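Local coordinates for magnesium and cobalt efflux protein CorC (Neisseria meningitidis, PDB 2PLI) that probably takes part in magnesium and cobalt ion transport, the piece described here being its transporter-associated domain, which carries zinc ions in the crystal, at residues H13-E18 with T84-R89; W20-A25 with D45-L50; T37-E42 with G68-T73; G49-E54 with E63-G68; H57-G62 with R80-L85. All blocks are in the same frame, centred on the assembly; numbering follows the deposited sequence. Where two conformers were deposited one is given.

Interaction 1. Residues H13-E18 with T84-R89; sequences HAVSSE and TLMATR. With ZN (zinc ion), chain G.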
# COMPACT_ATOMS: atom_id res chain seq x y z
N HIS A 13 0.91 -7.60 6.59
CA HIS A 13 1.68 -8.71 6.04
C HIS A 13 0.98 -10.00 6.28
O HIS A 13 0.74 -10.35 7.42
CB HIS A 13 3.02 -8.76 6.73
CG HIS A 13 3.89 -9.83 6.19
ND1 HIS A 13 4.23 -9.90 4.86
CD2 HIS A 13 4.50 -10.86 6.81
CE1 HIS A 13 4.99 -10.97 4.67
NE2 HIS A 13 5.15 -11.57 5.84
N ALA A 14 0.64 -10.72 5.24
CA ALA A 14 -0.02 -12.00 5.45
C ALA A 14 1.04 -13.02 5.84
O ALA A 14 1.87 -13.37 5.02
CB ALA A 14 -0.73 -12.45 4.18
N VAL A 15 0.95 -13.54 7.06
CA VAL A 15 1.86 -14.56 7.51
C VAL A 15 1.43 -15.93 7.01
O VAL A 15 2.25 -16.88 6.92
CB VAL A 15 2.03 -14.55 9.04
CG1 VAL A 15 2.60 -13.20 9.51
CG2 VAL A 15 0.75 -14.82 9.75
N SER A 16 0.12 -16.03 6.78
CA SER A 16 -0.54 -17.09 6.03
C SER A 16 -1.80 -16.53 5.40
O SER A 16 -2.15 -15.34 5.57
CB SER A 16 -0.86 -18.25 6.96
OG SER A 16 -1.76 -17.86 7.98
N SER A 17 -2.52 -17.35 4.64
CA SER A 17 -3.62 -16.79 3.86
C SER A 17 -4.66 -16.08 4.71
O SER A 17 -5.28 -15.13 4.23
CB SER A 17 -4.26 -17.82 2.94
OG SER A 17 -4.99 -18.78 3.69
N GLU A 18 -4.88 -16.53 5.96
CA GLU A 18 -5.89 -15.93 6.83
C GLU A 18 -5.41 -15.31 8.15
O GLU A 18 -6.18 -15.17 9.10
CB GLU A 18 -7.05 -16.89 7.06
CG GLU A 18 -7.92 -17.13 5.81
CD GLU A 18 -8.69 -15.87 5.36
OE1 GLU A 18 -9.49 -15.29 6.18
OE2 GLU A 18 -8.46 -15.43 4.20
N THR A 84 2.82 -3.45 17.03
CA THR A 84 2.40 -4.50 16.10
C THR A 84 1.20 -5.25 16.62
O THR A 84 1.10 -5.54 17.82
CB THR A 84 3.56 -5.51 15.90
OG1 THR A 84 4.78 -4.74 15.69
CG2 THR A 84 3.29 -6.41 14.71
N LEU A 85 0.35 -5.61 15.68
CA LEU A 85 -0.87 -6.39 15.94
C LEU A 85 -0.84 -7.66 15.07
O LEU A 85 -0.24 -7.67 14.01
CB LEU A 85 -2.09 -5.57 15.55
CG LEU A 85 -2.29 -4.25 16.30
CD1 LEU A 85 -3.23 -3.37 15.58
CD2 LEU A 85 -2.78 -4.58 17.75
N MSE A 86 -1.50 -8.70 15.55
CA MSE A 86 -1.84 -9.89 14.73
C MSE A 86 -3.33 -9.94 14.60
O MSE A 86 -4.05 -9.91 15.62
CB MSE A 86 -1.33 -11.16 15.41
CG MSE A 86 -1.50 -12.42 14.60
SE MSE A 86 -0.29 -12.43 13.06
CE MSE A 86 1.31 -13.18 13.82
N ALA A 87 -3.81 -10.01 13.37
CA ALA A 87 -5.25 -9.99 13.10
C ALA A 87 -5.70 -11.28 12.46
O ALA A 87 -4.95 -11.90 11.67
CB ALA A 87 -5.61 -8.86 12.21
N THR A 88 -6.93 -11.68 12.79
CA THR A 88 -7.59 -12.79 12.11
C THR A 88 -9.05 -12.40 12.01
O THR A 88 -9.53 -11.52 12.75
CB THR A 88 -7.43 -14.11 12.86
OG1 THR A 88 -7.93 -13.97 14.19
CG2 THR A 88 -5.99 -14.53 12.89
N ARG A 89 -9.76 -13.06 11.09
CA ARG A 89 -11.21 -12.86 10.94
C ARG A 89 -12.00 -13.59 12.02
O ARG A 89 -11.75 -14.76 12.32
CB ARG A 89 -11.66 -13.32 9.54
CG ARG A 89 -11.25 -12.34 8.42
CD ARG A 89 -12.03 -12.54 7.10
NE ARG A 89 -11.69 -11.53 6.07
CZ ARG A 89 -12.09 -10.25 6.06
NH1 ARG A 89 -12.85 -9.75 7.02
NH2 ARG A 89 -11.73 -9.44 5.06
ZN ZN G . 6.41 -13.10 6.29
O HOH W 1 -8.86 -15.05 9.36
O HOH W 2 8.17 -12.23 5.69
O HOH W 3 5.91 -13.69 8.19
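Val-15 to Glu-18 and Met-86 to Arg-89 run in nearly the same direction, 18° apart end to end, and draw together as they go: Val-15 stands well back from Met-86, while Glu-18 lies close to Thr-88. At the wide end the contact is apolar, with CG2 of Val-15 resting 4.2 Å from SE of Met-86, a selenomethionine whose chain bends at chi2 (70°). At the close end Glu-18 and Arg-89 share a water. It donates to Glu-18 O (2.7 Å) and to Glu-18 OE1 (3.3 Å), and accepts from Arg-89 N (2.8 Å), so the bridge ties backbone to backbone. In the fold, strand 19-23 lies between strands 12-14 and 82-89 in an antiparallel sheet, and a classic beta bulge, with Val-15 and Ser-16 facing Arg-19, marks the corner. Thr-88 adds a methyl contact, its CG2 3.8 Å from Glu-18 O. The Glu-18 chain folds back at chi2 (-66°), bringing OE1 to 3.9 Å from Arg-89 CD; the carboxylate and guanidinium planes are nearly coplanar, yet the charges remain beyond salt-bridge range. Instead, Arg-89 NH2 hydrogen-bonds Phe-35 O of its own chain and Ser-17 OG of the second subunit. At the far end, His-13 binds a zinc ion through NE2, while its ND1 is hydrogen-bonded to Asp-10 OD2.

Interaction 2. Residues W20-A25 with D45-L50; sequences WRIHAA and DTIGGL. With ZN (zinc ion), chain E.
Ala-24 and Gly-48 make the one direct hydrogen bond of this contact: Gly-48 N donates to Ala-24 O over 2.9 Å, at 155° and on a carbonyl lone pair. The loop just beyond strand 19-23 is thereby tied to the first turn of helix 47-55. Water 4 adds a weak bond to the same carbonyl and a firmer one to Thr-46 OG1. Thr-46 is the N-cap of that helix: with chi1 at 69°, OG1 is turned to accept from Gly-49 N (3.1 Å), while CG2 is left to lie 3.4 Å from Ala-25 O. The arrangement is a strand-to-helix packing within the transporter-associated domain, where helix 47-55 covers one face of the antiparallel sheet. The apolar contacts lie beside this bond. The two CG2 methyls of Ile-22 and Ile-47 meet at 3.9 Å, their side chains crossing at about a right angle, and the Ile-47 methyl also reaches His-23 O and Ala-24 O. Ala-24 CB sits 3.9 Å from Gly-48 CA, an approach allowed because the glycine has no side chain there. Metal binding forms a third class. Asp-45 holds a zinc ion through OD1 (2.2 Å), together with Glu-29 of its own chain and His-23 of the fourth subunit, so the residue just ahead of the N-cap joins two chains.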
# COMPACT_ATOMS: atom_id res chain seq x y z
N TRP A 20 -2.69 -12.01 9.59
CA TRP A 20 -1.92 -10.87 9.18
C TRP A 20 -1.18 -10.20 10.33
O TRP A 20 -1.77 -9.93 11.38
CB TRP A 20 -2.85 -9.82 8.54
CG TRP A 20 -3.65 -10.39 7.43
CD1 TRP A 20 -3.27 -10.47 6.13
CD2 TRP A 20 -4.95 -10.99 7.51
NE1 TRP A 20 -4.24 -11.10 5.39
CE2 TRP A 20 -5.27 -11.45 6.22
CE3 TRP A 20 -5.87 -11.20 8.55
CZ2 TRP A 20 -6.47 -12.09 5.94
CZ3 TRP A 20 -7.08 -11.88 8.25
CH2 TRP A 20 -7.36 -12.29 6.96
N ARG A 21 0.09 -9.88 10.11
CA ARG A 21 0.82 -9.10 11.08
C ARG A 21 0.77 -7.66 10.61
O ARG A 21 1.11 -7.38 9.44
CB ARG A 21 2.27 -9.56 11.18
CG ARG A 21 2.99 -8.82 12.31
CD ARG A 21 4.46 -9.23 12.42
NE ARG A 21 4.64 -10.65 12.62
CZ ARG A 21 5.15 -11.49 11.72
NH1 ARG A 21 5.54 -11.07 10.51
NH2 ARG A 21 5.25 -12.77 12.02
N ILE A 22 0.31 -6.76 11.48
CA ILE A 22 0.01 -5.39 11.05
C ILE A 22 0.79 -4.36 11.88
O ILE A 22 0.73 -4.36 13.11
CB ILE A 22 -1.52 -5.10 11.20
CG1 ILE A 22 -2.35 -6.11 10.39
CG2 ILE A 22 -1.87 -3.67 10.75
CD1 ILE A 22 -3.86 -5.91 10.46
N HIS A 23 1.49 -3.47 11.18
CA HIS A 23 2.16 -2.34 11.81
C HIS A 23 1.08 -1.46 12.41
O HIS A 23 0.15 -1.07 11.73
CB HIS A 23 2.96 -1.52 10.80
CG HIS A 23 4.18 -2.20 10.29
ND1 HIS A 23 5.19 -1.52 9.65
CD2 HIS A 23 4.54 -3.51 10.29
CE1 HIS A 23 6.13 -2.38 9.28
NE2 HIS A 23 5.76 -3.58 9.66
N ALA A 24 1.24 -1.10 13.67
CA ALA A 24 0.25 -0.26 14.31
C ALA A 24 0.02 1.11 13.67
O ALA A 24 -1.06 1.70 13.86
CB ALA A 24 0.59 -0.09 15.80
N ALA A 25 1.04 1.60 13.01
CA ALA A 25 0.99 2.91 12.38
C ALA A 25 0.22 2.93 11.04
O ALA A 25 -0.03 4.01 10.48
CB ALA A 25 2.39 3.43 12.23
N ASP A 45 -6.46 7.85 13.89
CA ASP A 45 -6.14 7.80 12.47
C ASP A 45 -5.43 6.53 11.99
O ASP A 45 -5.32 6.27 10.76
CB ASP A 45 -5.23 8.93 12.14
CG ASP A 45 -5.12 9.11 10.70
OD1 ASP A 45 -6.20 8.99 10.00
OD2 ASP A 45 -3.98 9.31 10.23
N THR A 46 -4.93 5.76 12.95
CA THR A 46 -4.21 4.51 12.68
C THR A 46 -4.89 3.33 13.38
O THR A 46 -5.69 3.47 14.32
CB THR A 46 -2.76 4.56 13.17
OG1 THR A 46 -2.73 4.58 14.62
CG2 THR A 46 -1.98 5.76 12.61
N ILE A 47 -4.51 2.13 12.95
CA ILE A 47 -5.13 0.94 13.52
C ILE A 47 -4.72 0.79 14.99
O ILE A 47 -5.52 0.39 15.81
CB ILE A 47 -4.83 -0.29 12.67
CG1 ILE A 47 -5.64 -1.51 13.13
CG2 ILE A 47 -3.34 -0.58 12.65
CD1 ILE A 47 -7.16 -1.32 13.19
N GLY A 48 -3.47 1.12 15.32
CA GLY A 48 -3.03 1.11 16.72
C GLY A 48 -3.87 2.06 17.57
O GLY A 48 -4.28 1.74 18.70
N GLY A 49 -4.11 3.26 17.04
CA GLY A 49 -4.99 4.22 17.69
C GLY A 49 -6.39 3.71 17.91
O GLY A 49 -6.99 3.95 18.98
N LEU A 50 -6.93 3.00 16.93
CA LEU A 50 -8.25 2.44 17.04
C LEU A 50 -8.32 1.33 18.10
O LEU A 50 -9.26 1.26 18.88
CB LEU A 50 -8.70 1.94 15.68
CG LEU A 50 -10.17 1.60 15.56
CD1 LEU A 50 -11.06 2.84 15.62
CD2 LEU A 50 -10.40 0.91 14.25
ZN ZN E . -5.74 9.43 7.85
O HOH W 4 -0.24 4.12 15.86
O HOH W 5 -4.70 9.27 6.01

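Interaction 3. Residues T37-E42 with G68-T73; sequences TEYSSE and GGLQFT. With ZN (zinc ion), chain B.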
# COMPACT_ATOMS: atom_id res chain seq x y z
N THR A 37 -13.46 -3.40 5.55
CA THR A 37 -14.04 -2.83 6.77
C THR A 37 -14.41 -1.36 6.54
O THR A 37 -14.01 -0.74 5.56
CB THR A 37 -13.08 -2.99 7.95
OG1 THR A 37 -11.77 -2.52 7.56
CG2 THR A 37 -12.96 -4.47 8.36
N GLU A 38 -15.19 -0.81 7.47
CA GLU A 38 -15.60 0.58 7.42
C GLU A 38 -15.34 1.26 8.76
O GLU A 38 -16.20 1.98 9.31
CB GLU A 38 -17.09 0.65 7.02
CG GLU A 38 -17.36 0.27 5.57
CD GLU A 38 -18.85 0.20 5.26
OE1 GLU A 38 -19.65 0.86 5.97
OE2 GLU A 38 -19.22 -0.53 4.31
N TYR A 39 -14.15 1.00 9.29
CA TYR A 39 -13.74 1.62 10.51
C TYR A 39 -13.59 3.11 10.34
O TYR A 39 -13.22 3.61 9.29
CB TYR A 39 -12.39 1.09 10.93
CG TYR A 39 -12.30 -0.39 11.19
CD1 TYR A 39 -13.27 -1.07 11.89
CD2 TYR A 39 -11.18 -1.11 10.79
CE1 TYR A 39 -13.15 -2.42 12.17
CE2 TYR A 39 -11.06 -2.43 11.08
CZ TYR A 39 -12.05 -3.10 11.74
OH TYR A 39 -11.86 -4.45 12.00
N SER A 40 -13.88 3.80 11.42
CA SER A 40 -13.83 5.24 11.39
C SER A 40 -13.74 5.65 12.84
O SER A 40 -14.37 5.05 13.69
CB SER A 40 -15.10 5.74 10.71
OG SER A 40 -15.42 7.05 11.07
N SER A 41 -12.91 6.65 13.12
CA SER A 41 -12.83 7.19 14.46
C SER A 41 -12.81 8.69 14.34
O SER A 41 -12.36 9.25 13.34
CB SER A 41 -11.56 6.69 15.16
OG SER A 41 -11.38 7.31 16.43
N GLU A 42 -13.36 9.35 15.34
CA GLU A 42 -13.24 10.77 15.43
C GLU A 42 -11.85 11.14 15.92
O GLU A 42 -11.35 12.22 15.61
CB GLU A 42 -14.32 11.29 16.37
CG GLU A 42 -15.71 11.14 15.79
CD GLU A 42 -16.00 12.16 14.71
OE1 GLU A 42 -15.51 13.31 14.82
OE2 GLU A 42 -16.74 11.83 13.78
N GLY A 68 -15.52 -4.94 14.62
CA GLY A 68 -16.15 -5.42 13.42
C GLY A 68 -15.87 -6.91 13.34
O GLY A 68 -15.97 -7.64 14.35
N GLY A 69 -15.51 -7.38 12.16
CA GLY A 69 -15.34 -8.81 11.96
C GLY A 69 -13.89 -9.26 12.08
O GLY A 69 -13.55 -10.33 11.59
N LEU A 70 -13.06 -8.44 12.71
CA LEU A 70 -11.64 -8.74 12.86
C LEU A 70 -11.25 -8.78 14.34
O LEU A 70 -11.69 -7.93 15.12
CB LEU A 70 -10.76 -7.70 12.17
CG LEU A 70 -10.82 -7.59 10.66
CD1 LEU A 70 -9.84 -6.52 10.17
CD2 LEU A 70 -10.57 -8.93 9.98
N GLN A 71 -10.41 -9.74 14.70
CA GLN A 71 -9.82 -9.82 16.04
C GLN A 71 -8.38 -9.36 15.93
O GLN A 71 -7.62 -9.86 15.06
CB GLN A 71 -9.83 -11.25 16.56
CG GLN A 71 -9.15 -11.36 17.92
CD GLN A 71 -9.00 -12.78 18.37
OE1 GLN A 71 -9.95 -13.37 18.89
NE2 GLN A 71 -7.81 -13.35 18.17
N PHE A 72 -8.00 -8.42 16.77
CA PHE A 72 -6.63 -7.91 16.81
C PHE A 72 -6.04 -8.32 18.13
O PHE A 72 -6.64 -8.01 19.17
CB PHE A 72 -6.61 -6.40 16.73
CG PHE A 72 -7.11 -5.87 15.45
CD1 PHE A 72 -6.29 -5.77 14.36
CD2 PHE A 72 -8.45 -5.55 15.30
CE1 PHE A 72 -6.77 -5.32 13.13
CE2 PHE A 72 -8.95 -5.07 14.12
CZ PHE A 72 -8.12 -4.97 13.00
N THR A 73 -4.89 -8.96 18.10
CA THR A 73 -4.16 -9.27 19.32
C THR A 73 -2.89 -8.47 19.32
O THR A 73 -2.20 -8.40 18.33
CB THR A 73 -3.84 -10.79 19.43
OG1 THR A 73 -5.05 -11.55 19.30
CG2 THR A 73 -3.19 -11.11 20.78
ZN ZN B . -17.12 13.75 12.59
O HOH W 6 -18.36 14.97 14.11
O HOH W 7 -17.34 11.82 11.78
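Tyr-39 points its phenol end between Leu-70 and Phe-72, two residues whose side chains lie on the same face of strand 70-77. The hydroxyl does most of the touching: OH is 3.4 Å from Leu-70 CD1 and equally near its CB, and it meets the Phe-72 ring at the edge, in the ring plane, 3.7 Å from CE2. Leu-70 CD1 in turn lies at the edge of the tyrosine ring, near its plane. Thr-37 covers one face of that ring, CB standing 3.7 Å above the plane and offset toward the rim, and sends CG2 across Leu-70 at about a right angle. Gly-68 N approaches another part of the edge, 4.2 Å from Tyr-39 CE1. The same hydroxyl hydrogen-bonds Ile-67 O, and Thr-37 OG1 is engaged by Asn-32. The phenol oxygen lies against carbons of Leu-70 and Phe-72 while its hydrogen bond to Ile-67 O satisfies it, so that a mainly hydrophobic contact also fixes the loop 37-42 to the hairpin between strands 64-67 and 70-77.

Interaction 4. Residues G49-E54 with E63-G68; sequences GLVIQE and EKVLIG. With ZN (zinc ion), chain F.
Val-51, with Leu-50 and Glu-54, forms the ridge that helix 47-55 presents to Val-65 and Ile-67 of strand 64-67. Ile-67 is the main bump. Its CD1 enters a hollow lined by Leu-50 CD2 (4.2 Å), Val-51 CG2 (4.2 Å) and Glu-54 CG (3.9 Å), crossing Val-51 at about a right angle. Val-65 fills the neighbouring space with both branches: CG1 lies 4.0 Å from Val-51 CG1, and CG2, anti to the backbone N, lies 3.9 Å from Glu-54 CB. Glu-54 thus closes the groove with its methylenes, while a bend at chi2 (-74°) carries its carboxylate to Gln-53, whose NE2 donates to OE2 over 3.2 Å. No hydrogen bond joins the two segments. The axes of segments 49-54 and 64-67 approach to 9.1 Å and cross at 99°, almost perpendicular. Such a helix laid across the outermost strand of the chain's sheet, burying aliphatic side chains between them, is characteristic of a two-layer alpha+beta domain with helices packed on an antiparallel sheet.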
# COMPACT_ATOMS: atom_id res chain seq x y z
N GLY A 49 -4.11 3.26 17.04
CA GLY A 49 -4.99 4.22 17.69
C GLY A 49 -6.39 3.71 17.91
O GLY A 49 -6.99 3.95 18.98
N LEU A 50 -6.93 3.00 16.93
CA LEU A 50 -8.25 2.44 17.04
C LEU A 50 -8.32 1.33 18.10
O LEU A 50 -9.26 1.26 18.88
CB LEU A 50 -8.70 1.94 15.68
CG LEU A 50 -10.17 1.60 15.56
CD1 LEU A 50 -11.06 2.84 15.62
CD2 LEU A 50 -10.40 0.91 14.25
N VAL A 51 -7.30 0.47 18.12
CA VAL A 51 -7.21 -0.56 19.17
C VAL A 51 -7.15 0.07 20.54
O VAL A 51 -7.82 -0.37 21.46
CB VAL A 51 -6.03 -1.46 18.92
CG1 VAL A 51 -5.74 -2.32 20.12
CG2 VAL A 51 -6.34 -2.35 17.66
N ILE A 52 -6.34 1.10 20.71
CA ILE A 52 -6.22 1.78 22.01
C ILE A 52 -7.58 2.40 22.39
O ILE A 52 -7.98 2.34 23.57
CB ILE A 52 -5.10 2.82 21.95
CG1 ILE A 52 -3.71 2.15 21.88
CG2 ILE A 52 -5.14 3.75 23.15
CD1 ILE A 52 -2.57 3.10 21.56
N GLN A 53 -8.27 3.00 21.43
CA GLN A 53 -9.63 3.56 21.65
C GLN A 53 -10.59 2.50 22.16
O GLN A 53 -11.31 2.72 23.13
CB GLN A 53 -10.18 4.23 20.40
CG GLN A 53 -11.71 4.59 20.40
CD GLN A 53 -12.23 4.87 18.98
OE1 GLN A 53 -11.69 5.74 18.29
NE2 GLN A 53 -13.19 4.06 18.50
N GLU A 54 -10.61 1.35 21.49
CA GLU A 54 -11.58 0.30 21.81
C GLU A 54 -11.25 -0.43 23.11
O GLU A 54 -12.17 -0.83 23.83
CB GLU A 54 -11.66 -0.72 20.71
CG GLU A 54 -12.23 -0.17 19.42
CD GLU A 54 -13.73 0.05 19.48
OE1 GLU A 54 -14.45 -0.77 20.09
OE2 GLU A 54 -14.19 1.06 18.93
N GLU A 63 -3.05 -8.85 24.72
CA GLU A 63 -4.42 -8.33 24.82
C GLU A 63 -5.10 -8.39 23.47
O GLU A 63 -4.46 -8.22 22.44
CB GLU A 63 -4.49 -6.91 25.34
CG GLU A 63 -3.97 -6.78 26.67
CD GLU A 63 -4.43 -5.51 27.36
OE1 GLU A 63 -5.67 -5.19 27.40
OE2 GLU A 63 -3.51 -4.84 27.83
N LYS A 64 -6.39 -8.70 23.48
CA LYS A 64 -7.13 -8.82 22.25
C LYS A 64 -8.36 -7.94 22.27
O LYS A 64 -8.95 -7.66 23.35
CB LYS A 64 -7.51 -10.25 21.95
CG LYS A 64 -8.57 -10.87 22.76
CD LYS A 64 -8.97 -12.26 22.13
CE LYS A 64 -10.37 -12.69 22.53
NZ LYS A 64 -10.70 -14.09 22.06
N VAL A 65 -8.75 -7.52 21.07
CA VAL A 65 -9.98 -6.79 20.87
C VAL A 65 -10.65 -7.16 19.56
O VAL A 65 -9.99 -7.31 18.53
CB VAL A 65 -9.76 -5.24 21.07
CG1 VAL A 65 -8.88 -4.72 20.01
CG2 VAL A 65 -11.09 -4.52 21.16
N LEU A 66 -11.96 -7.37 19.61
CA LEU A 66 -12.76 -7.57 18.40
C LEU A 66 -13.33 -6.24 17.92
O LEU A 66 -14.02 -5.55 18.67
CB LEU A 66 -13.94 -8.53 18.67
CG LEU A 66 -13.64 -9.92 19.22
CD1 LEU A 66 -14.80 -10.88 18.88
CD2 LEU A 66 -12.33 -10.44 18.72
N ILE A 67 -13.06 -5.90 16.66
CA ILE A 67 -13.62 -4.67 16.09
C ILE A 67 -14.20 -5.06 14.74
O ILE A 67 -13.49 -5.47 13.83
CB ILE A 67 -12.56 -3.57 15.87
CG1 ILE A 67 -11.59 -3.48 17.05
CG2 ILE A 67 -13.27 -2.24 15.56
CD1 ILE A 67 -10.44 -2.45 16.84
N GLY A 68 -15.52 -4.94 14.62
CA GLY A 68 -16.15 -5.42 13.42
C GLY A 68 -15.87 -6.91 13.34
O GLY A 68 -15.97 -7.64 14.35
ZN ZN F . -4.43 -3.80 29.33
O HOH W 8 -2.55 -3.06 30.52

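Interaction 5. Residues H57-G62 with R80-L85; sequences HLPVRG and RRLHTL. With ZN (zinc ion), chain F.
Arg-80 meets Leu-58 through its backbone: the carbonyl O of Arg-80 lies 3.6 Å from Leu-58 CD2, while the arginine's CB points away from the loop. Its N, like that of Arg-81, is hydrogen-bonded to Asp-78 OD1, which holds this end of the turn. At Arg-81 the backbone is again what touches, its carbonyl carbon 3.8 Å from Leu-58 CD1. The leucine thus straddles the chain with its two methyls, one on each peptide, and it reaches there because CG is anti to the backbone N (chi1 173°). Leu-82 opens the strand and directs its side chain at the loop. Its N is 3.7 Å from Leu-58 CD1 and its CB 4.0 Å from the same methyl, while its CD2 lies 4.3 Å from Pro-59 CG. Val-51 and Val-74 pack on Leu-82 as well, continuing the apolar layer inward, and His-83 and Thr-84 then form a classic beta bulge. In the loop, His-57 NE2 binds a zinc ion at 2.0 Å, and Glu-63 of the same chain is its other protein ligand; Glu-63 OE2 also accepts from Val-60 N. With no hydrogen bond between the segments, cohesion here rests on aliphatic packing, and the metal links His-57 at the start of the loop to the residue just beyond its end, independently of the strand that Leu-58 and Pro-59 cover.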
# COMPACT_ATOMS: atom_id res chain seq x y z
N HIS A 57 -7.12 1.93 26.75
CA HIS A 57 -5.79 2.17 27.31
C HIS A 57 -4.75 1.57 26.41
O HIS A 57 -5.11 0.86 25.47
CB HIS A 57 -5.69 1.51 28.68
CG HIS A 57 -5.81 0.00 28.65
ND1 HIS A 57 -7.02 -0.65 28.52
CD2 HIS A 57 -4.87 -0.97 28.80
CE1 HIS A 57 -6.81 -1.96 28.57
NE2 HIS A 57 -5.52 -2.18 28.74
N LEU A 58 -3.49 1.93 26.67
CA LEU A 58 -2.36 1.33 25.95
C LEU A 58 -2.19 -0.10 26.42
O LEU A 58 -1.85 -0.33 27.58
CB LEU A 58 -1.09 2.14 26.25
CG LEU A 58 0.23 1.56 25.71
CD1 LEU A 58 0.15 1.44 24.21
CD2 LEU A 58 1.40 2.43 26.13
N PRO A 59 -2.45 -1.08 25.55
CA PRO A 59 -2.40 -2.46 25.97
C PRO A 59 -1.00 -3.09 25.99
O PRO A 59 -0.03 -2.59 25.39
CB PRO A 59 -3.27 -3.15 24.92
CG PRO A 59 -2.97 -2.41 23.71
CD PRO A 59 -2.86 -0.95 24.15
N VAL A 60 -0.94 -4.25 26.64
CA VAL A 60 0.28 -5.04 26.64
C VAL A 60 0.15 -6.22 25.68
O VAL A 60 -0.96 -6.55 25.20
CB VAL A 60 0.58 -5.58 28.08
CG1 VAL A 60 0.76 -4.46 29.07
CG2 VAL A 60 -0.54 -6.50 28.57
N ARG A 61 1.28 -6.83 25.36
CA ARG A 61 1.29 -8.01 24.49
C ARG A 61 0.26 -9.05 24.97
O ARG A 61 0.17 -9.36 26.18
CB ARG A 61 2.69 -8.61 24.49
CG ARG A 61 2.93 -9.67 23.45
CD ARG A 61 4.42 -9.90 23.24
NE ARG A 61 5.12 -10.32 24.47
CZ ARG A 61 5.00 -11.51 25.04
NH1 ARG A 61 4.19 -12.43 24.53
NH2 ARG A 61 5.69 -11.80 26.14
N GLY A 62 -0.47 -9.61 24.03
CA GLY A 62 -1.43 -10.65 24.34
C GLY A 62 -2.84 -10.16 24.49
O GLY A 62 -3.78 -10.97 24.41
N ARG A 80 5.51 2.88 26.11
CA ARG A 80 5.27 4.09 25.31
C ARG A 80 4.19 3.93 24.22
O ARG A 80 3.28 4.75 24.10
CB ARG A 80 6.59 4.52 24.67
CG ARG A 80 7.62 5.09 25.63
CD ARG A 80 7.21 6.52 26.13
NE ARG A 80 7.09 7.50 25.04
CZ ARG A 80 8.09 8.20 24.51
NH1 ARG A 80 9.34 8.08 24.94
NH2 ARG A 80 7.84 9.04 23.51
N ARG A 81 4.29 2.84 23.47
CA ARG A 81 3.63 2.66 22.22
C ARG A 81 3.20 1.24 21.93
O ARG A 81 3.83 0.27 22.38
CB ARG A 81 4.52 3.13 21.05
CG ARG A 81 4.79 4.60 21.07
CD ARG A 81 5.34 5.08 19.76
NE ARG A 81 5.59 6.52 19.87
CZ ARG A 81 6.20 7.23 18.94
NH1 ARG A 81 6.62 6.64 17.83
NH2 ARG A 81 6.40 8.52 19.13
N LEU A 82 2.13 1.13 21.15
CA LEU A 82 1.70 -0.13 20.58
C LEU A 82 2.33 -0.15 19.19
O LEU A 82 2.11 0.78 18.41
CB LEU A 82 0.16 -0.10 20.49
CG LEU A 82 -0.56 -1.16 19.71
CD1 LEU A 82 -0.20 -2.55 20.17
CD2 LEU A 82 -2.08 -0.90 19.79
N HIS A 83 3.10 -1.20 18.91
CA HIS A 83 3.84 -1.32 17.69
C HIS A 83 3.28 -2.28 16.62
O HIS A 83 3.34 -1.99 15.42
CB HIS A 83 5.28 -1.67 18.02
CG HIS A 83 6.03 -0.57 18.70
ND1 HIS A 83 6.40 0.57 18.04
CD2 HIS A 83 6.55 -0.46 19.95
CE1 HIS A 83 7.08 1.36 18.85
NE2 HIS A 83 7.19 0.74 20.01
N THR A 84 2.82 -3.45 17.03
CA THR A 84 2.40 -4.50 16.10
C THR A 84 1.20 -5.25 16.62
O THR A 84 1.10 -5.54 17.82
CB THR A 84 3.56 -5.51 15.90
OG1 THR A 84 4.78 -4.74 15.69
CG2 THR A 84 3.29 -6.41 14.71
N LEU A 85 0.35 -5.61 15.68
CA LEU A 85 -0.87 -6.39 15.94
C LEU A 85 -0.84 -7.66 15.07
O LEU A 85 -0.24 -7.67 14.01
CB LEU A 85 -2.09 -5.57 15.55
CG LEU A 85 -2.29 -4.25 16.30
CD1 LEU A 85 -3.23 -3.37 15.58
CD2 LEU A 85 -2.78 -4.58 17.75
ZN ZN F . -4.43 -3.80 29.33
O HOH W 8 -2.55 -3.06 30.52

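How the interactions relate
All five contacts belong to the transporter-associated domain, and each reaches its antiparallel sheet, ordered 12-14, 19-23, 82-89, 70-77, 64-67. Interaction 1 spans the longest stretch of chain and encloses interactions 2, 3 and 4 in sequence; interactions 1 and 5 both use strand 82-89, with centres about 16 Å apart. Helix 47-55 serves interactions 2 and 4, with centres about 10 Å apart. Interactions 3 and 4, centres about 7 Å apart, share Gly-68 of the hairpin. Leu-85 links interactions 1 and 5 to the core side chains Val-51 and Phe-72. Interactions 4 and 5 hold the two protein ligands of one zinc ion, whereas the zinc ions of interactions 2 and 3 join subunits.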